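Local coordinates for Spermidine/putrescine ABC transporter, periplasmic binding protein (PDB 2V84) that binds polyamines and probably serves as the lipoprotein receptor that delivers spermidine or putrescine to an ABC transporter, at residues Y34-S39 with V125-G130; N277-L280 with H284-E287. One frame throughout, in Å; residues are numbered along the deposited sequence.

In the fold
Both contacts are buried and lie on the same side of the chain's centre, their own centres about 9 Å apart. Contact 1 is the deeper, about 10 Å from the centre of the chain against about 18 Å for contact 2, and joins the loop ahead of helix 38-48 to strand 125-137; contact 2 packs helix 269-279 against helix 282-292. Their chemistry differs accordingly: contact 1 pairs ring packing with hydroxyl hydrogen bonds, whereas contact 2 relies on ring and methyl packing, with no hydrogen bond between its segments. They also touch directly, through a probable hydrogen bond from Y285 OH to Y127 O and through the stacked rings of Y127 and F279.

Contact 1 of 2, residues Y34-S39 with V125-G130; sequences YYTPTS and VPYYLG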
loop_
_atom_site.group_PDB
_atom_site.type_symbol
_atom_site.label_atom_id
_atom_site.label_comp_id
_atom_site.label_asym_id
_atom_site.label_seq_id
_atom_site.Cartn_x
_atom_site.Cartn_y
_atom_site.Cartn_z
ATOM N N TYR A 34 0.848 -9.980 -8.451
ATOM C CA TYR A 34 2.306 -9.794 -8.447
ATOM C C TYR A 34 2.944 -9.518 -7.082
ATOM O O TYR A 34 4.158 -9.549 -6.971
ATOM C CB TYR A 34 2.769 -8.731 -9.481
ATOM C CG TYR A 34 2.079 -8.810 -10.842
ATOM C CD1 TYR A 34 2.081 -9.996 -11.585
ATOM C CD2 TYR A 34 1.438 -7.691 -11.389
ATOM C CE1 TYR A 34 1.443 -10.077 -12.833
ATOM C CE2 TYR A 34 0.797 -7.763 -12.643
ATOM C CZ TYR A 34 0.809 -8.964 -13.353
ATOM O OH TYR A 34 0.191 -9.054 -14.587
ATOM N N TYR A 35 2.129 -9.258 -6.057
ATOM C CA TYR A 35 2.625 -8.800 -4.729
ATOM C C TYR A 35 3.499 -9.820 -3.979
ATOM O O TYR A 35 4.511 -9.458 -3.359
ATOM C CB TYR A 35 1.452 -8.350 -3.862
ATOM C CG TYR A 35 1.799 -7.360 -2.778
ATOM C CD1 TYR A 35 2.959 -6.587 -2.844
ATOM C CD2 TYR A 35 0.949 -7.193 -1.692
ATOM C CE1 TYR A 35 3.266 -5.662 -1.832
ATOM C CE2 TYR A 35 1.235 -6.295 -0.685
ATOM C CZ TYR A 35 2.386 -5.532 -0.749
ATOM O OH TYR A 35 2.626 -4.619 0.241
ATOM N N THR A 36 3.128 -11.094 -4.069
ATOM C CA THR A 36 4.042 -12.181 -3.735
ATOM C C THR A 36 4.825 -12.628 -4.995
ATOM O O THR A 36 4.243 -13.231 -5.904
ATOM C CB THR A 36 3.305 -13.378 -3.094
ATOM O OG1 THR A 36 2.395 -12.916 -2.090
ATOM C CG2 THR A 36 4.299 -14.309 -2.464
ATOM N N PRO A 37 6.137 -12.315 -5.059
ATOM C CA PRO A 37 6.961 -12.644 -6.225
ATOM C C PRO A 37 6.966 -14.148 -6.507
ATOM O O PRO A 37 7.376 -14.939 -5.638
ATOM C CB PRO A 37 8.362 -12.202 -5.796
ATOM C CG PRO A 37 8.130 -11.164 -4.758
ATOM C CD PRO A 37 6.927 -11.636 -4.016
ATOM N N THR A 38 6.527 -14.533 -7.709
ATOM C CA THR A 38 6.422 -15.948 -8.086
ATOM C C THR A 38 7.702 -16.713 -7.776
ATOM O O THR A 38 7.649 -17.903 -7.470
ATOM C CB THR A 38 6.083 -16.145 -9.581
ATOM O OG1 THR A 38 6.956 -15.336 -10.368
ATOM C CG2 THR A 38 4.636 -15.770 -9.878
ATOM N N SER A 39 8.840 -16.021 -7.842
ATOM C CA SER A 39 10.136 -16.619 -7.545
ATOM C C SER A 39 10.199 -17.155 -6.122
ATOM O O SER A 39 10.808 -18.193 -5.872
ATOM C CB SER A 39 11.259 -15.615 -7.763
ATOM O OG SER A 39 11.091 -14.490 -6.923
ATOM N N VAL A 125 0.157 -10.374 10.613
ATOM C CA VAL A 125 1.609 -10.195 10.698
ATOM C C VAL A 125 2.015 -9.266 9.581
ATOM O O VAL A 125 1.633 -9.506 8.470
ATOM C CB VAL A 125 2.374 -11.533 10.504
ATOM C CG1 VAL A 125 3.912 -11.285 10.468
ATOM C CG2 VAL A 125 2.025 -12.539 11.639
ATOM N N PRO A 126 2.759 -8.181 9.867
ATOM C CA PRO A 126 3.104 -7.262 8.771
ATOM C C PRO A 126 3.783 -7.897 7.563
ATOM O O PRO A 126 4.675 -8.735 7.716
ATOM C CB PRO A 126 4.080 -6.274 9.433
ATOM C CG PRO A 126 3.648 -6.265 10.846
ATOM C CD PRO A 126 3.225 -7.672 11.167
ATOM N N TYR A 127 3.375 -7.452 6.373
ATOM C CA TYR A 127 3.882 -7.935 5.100
ATOM C C TYR A 127 4.782 -6.853 4.481
ATOM O O TYR A 127 5.897 -7.135 4.028
ATOM C CB TYR A 127 2.660 -8.209 4.213
ATOM C CG TYR A 127 2.925 -8.851 2.893
ATOM C CD1 TYR A 127 3.437 -8.117 1.826
ATOM C CD2 TYR A 127 2.607 -10.190 2.688
ATOM C CE1 TYR A 127 3.656 -8.702 0.617
ATOM C CE2 TYR A 127 2.837 -10.795 1.460
ATOM C CZ TYR A 127 3.358 -10.054 0.439
ATOM O OH TYR A 127 3.571 -10.639 -0.800
ATOM N N TYR A 128 4.305 -5.610 4.473
ATOM C CA TYR A 128 5.089 -4.509 3.930
ATOM C C TYR A 128 4.467 -3.201 4.372
ATOM O O TYR A 128 3.277 -3.142 4.580
ATOM C CB TYR A 128 5.250 -4.605 2.366
ATOM C CG TYR A 128 6.091 -3.462 1.852
ATOM C CD1 TYR A 128 7.437 -3.366 2.199
ATOM C CD2 TYR A 128 5.527 -2.445 1.077
ATOM C CE1 TYR A 128 8.209 -2.288 1.789
ATOM C CE2 TYR A 128 6.299 -1.360 0.674
ATOM C CZ TYR A 128 7.622 -1.292 1.039
ATOM O OH TYR A 128 8.373 -0.224 0.617
ATOM N N LEU A 129 5.287 -2.175 4.559
ATOM C CA LEU A 129 4.822 -0.831 4.904
ATOM C C LEU A 129 5.444 0.107 3.890
ATOM O O LEU A 129 6.669 0.112 3.731
ATOM C CB LEU A 129 5.300 -0.459 6.319
ATOM C CG LEU A 129 4.798 0.838 6.978
ATOM C CD1 LEU A 129 4.883 0.689 8.459
ATOM C CD2 LEU A 129 5.606 2.067 6.506
ATOM N N GLY A 130 4.625 0.898 3.201
ATOM C CA GLY A 130 5.193 1.884 2.253
ATOM C C GLY A 130 4.237 3.042 2.139
ATOM O O GLY A 130 3.380 3.235 3.004
#
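The backbones of Y34-S39 and V125-G130 stay well apart, 9.8 Å from T36 CA to Y127 CA at their nearest, so the tyrosines Y35, Y127 and Y128 reach across the gap. In this periplasmic binding protein fold the contact sets the loop after strand 26-32, which leads through P37 at the N-cap into helix 38-48, against the start of strand 125-137. That start carries a classic beta bulge: Y127 and Y128 both face D258 of the adjacent strand, and both can therefore direct their side chains to the loop.

Y35 and Y127 slide past each other from opposite ends. With CG anti to the backbone N in both (chi1 -155° in Y35), each ring extends toward the other segment. Y127 CE1 sits over the centre of one Y35 face, 3.6 Å above the plane, yet the planes meet at 39°, too tilted for a stack. The same extension brings the phenol of Y127 up to the loop backbone, where its OH lies 2.9 Å from T36 OG1, near the plane of the Y127 ring, in a hydrogen bond whose direction is open. A weak contact, Y127 OH to Y35 O at 3.0 Å, competes for the same proton and is not settled. N31 bonds to T36 OG1 and weakly to Y127 OH, completing a small polar cluster among buried, largely apolar side chains.

Y35 OH is hydrogen-bonded to D258 OD2, which ties the loop to the bulged strand pair. A bound MES molecule, probably from the crystallisation liquor though such molecules often mark pockets, lies about 4 Å from the Y35 side chain. Y128 crosses Y35 at about a right angle, its CB 3.4 Å from Y35 OH.

Contact 2 of 2, residues N277-L280 with H284-E287; sequences NFFL and HYAE
F278 and F279, at the end of helix 269-279, meet H284 and Y285 of helix 282-292 as two successive aromatic pairs across the short turn between two consecutive helices of this solute-binding protein. The closest CA atoms, of L280 and Y285, are 5.3 Å apart, as expected for helices joined by a few residues.

The first pair crosses at about a right angle, and its details are tentative because H284 has two conformers, of which one is described. In that conformer H284 lies over one face of F278, with CG displaced toward the rim, and the ring planes are inclined by 49°, so the arrangement is neither a stack nor edge-to-face. Contact is made by the outer part of the phenyl ring: a chi1 of -67° puts H284 CG anti to the carbonyl carbon, and the CD2 side of the imidazole meets F278, CD2 to CZ 3.3 Å. Helix 38-48 covers this side, with K43 and Q47 against F278 and L40 against H284.

In the second pair the planes of F279 and Y285 are almost perpendicular, at 86°, but the centroids stand 5.6 Å apart and the approach is oblique. One flank of each ring does the touching, F279 CE2 meeting Y285 CE1 at 3.6 Å. L280 runs alongside Y285 in the same direction and adds its CD2 methyl, 4.1 Å from Y285 CD1. Y285 also stacks on H299, and F279 meets F260 edge-to-face. Y285 CB packs 3.3 Å from F279 O. That carbonyl oxygen of F279 lies in the plane of the Y285 ring, at its edge, 3.5 Å from Y285 CD1.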
loop_
_atom_site.group_PDB
_atom_site.type_symbol
_atom_site.label_atom_id
_atom_site.label_comp_id
_atom_site.label_asym_id
_atom_site.label_seq_id
_atom_site.Cartn_x
_atom_site.Cartn_y
_atom_site.Cartn_z
ATOM N N ASN A 277 6.320 -17.434 7.944
ATOM C CA ASN A 277 7.652 -17.672 8.468
ATOM C C ASN A 277 8.712 -17.675 7.348
ATOM O O ASN A 277 9.769 -17.088 7.503
ATOM C CB ASN A 277 7.688 -18.971 9.285
ATOM C CG ASN A 277 8.909 -19.057 10.175
ATOM O OD1 ASN A 277 9.158 -18.161 10.973
ATOM N ND2 ASN A 277 9.681 -20.136 10.037
ATOM N N PHE A 278 8.400 -18.311 6.216
ATOM C CA PHE A 278 9.293 -18.378 5.048
ATOM C C PHE A 278 9.523 -16.974 4.453
ATOM O O PHE A 278 10.651 -16.572 4.161
ATOM C CB PHE A 278 8.669 -19.329 4.012
ATOM C CG PHE A 278 9.358 -19.345 2.668
ATOM C CD1 PHE A 278 8.980 -18.449 1.657
ATOM C CD2 PHE A 278 10.326 -20.306 2.381
ATOM C CE1 PHE A 278 9.604 -18.485 0.389
ATOM C CE2 PHE A 278 10.950 -20.353 1.115
ATOM C CZ PHE A 278 10.585 -19.444 0.128
ATOM N N PHE A 279 8.445 -16.229 4.303
ATOM C CA PHE A 279 8.491 -14.904 3.671
ATOM C C PHE A 279 9.358 -13.939 4.480
ATOM O O PHE A 279 10.051 -13.077 3.926
ATOM C CB PHE A 279 7.058 -14.397 3.542
ATOM C CG PHE A 279 6.901 -13.214 2.648
ATOM C CD1 PHE A 279 6.840 -13.369 1.259
ATOM C CD2 PHE A 279 6.774 -11.940 3.198
ATOM C CE1 PHE A 279 6.677 -12.247 0.427
ATOM C CE2 PHE A 279 6.595 -10.819 2.376
ATOM C CZ PHE A 279 6.559 -10.984 0.986
ATOM N N LEU A 280 9.325 -14.111 5.803
ATOM C CA LEU A 280 10.108 -13.282 6.720
ATOM C C LEU A 280 11.547 -13.772 6.959
ATOM O O LEU A 280 12.266 -13.169 7.750
ATOM C CB LEU A 280 9.396 -13.119 8.064
ATOM C CG LEU A 280 8.086 -12.307 8.060
ATOM C CD1 LEU A 280 7.480 -12.331 9.455
ATOM C CD2 LEU A 280 8.273 -10.888 7.564
ATOM N N HIS A 284 14.846 -14.107 1.839
ATOM C CA HIS A 284 13.594 -14.237 1.103
ATOM C C HIS A 284 12.746 -12.975 1.184
ATOM O O HIS A 284 12.028 -12.644 0.237
ATOM C CB HIS A 284 12.819 -15.451 1.605
ATOM C CG HIS A 284 13.489 -16.752 1.289
ATOM N ND1 HIS A 284 14.455 -17.309 2.099
ATOM C CD2 HIS A 284 13.352 -17.591 0.237
ATOM C CE1 HIS A 284 14.870 -18.445 1.569
ATOM N NE2 HIS A 284 14.210 -18.643 0.442
ATOM N N TYR A 285 12.831 -12.283 2.319
ATOM C CA TYR A 285 12.240 -10.955 2.457
ATOM C C TYR A 285 12.988 -9.933 1.607
ATOM O O TYR A 285 12.370 -9.108 0.929
ATOM C CB TYR A 285 12.160 -10.484 3.908
ATOM C CG TYR A 285 11.159 -9.357 4.017
ATOM C CD1 TYR A 285 9.790 -9.615 3.962
ATOM C CD2 TYR A 285 11.577 -8.040 4.132
ATOM C CE1 TYR A 285 8.863 -8.603 4.040
ATOM C CE2 TYR A 285 10.657 -7.003 4.201
ATOM C CZ TYR A 285 9.305 -7.291 4.142
ATOM O OH TYR A 285 8.379 -6.275 4.207
ATOM N N ALA A 286 14.314 -10.014 1.609
ATOM C CA ALA A 286 15.118 -9.132 0.771
ATOM C C ALA A 286 14.824 -9.346 -0.711
ATOM O O ALA A 286 14.754 -8.383 -1.458
ATOM C CB ALA A 286 16.572 -9.298 1.056
ATOM N N GLU A 287 14.631 -10.598 -1.130
ATOM C CA GLU A 287 14.230 -10.883 -2.514
ATOM C C GLU A 287 12.869 -10.272 -2.862
ATOM O O GLU A 287 12.654 -9.809 -3.994
ATOM C CB GLU A 287 14.262 -12.396 -2.804
ATOM C CG GLU A 287 13.667 -12.808 -4.160
ATOM C CD GLU A 287 13.702 -14.309 -4.390
ATOM O OE1 GLU A 287 14.632 -14.957 -3.892
ATOM O OE2 GLU A 287 12.808 -14.848 -5.075
#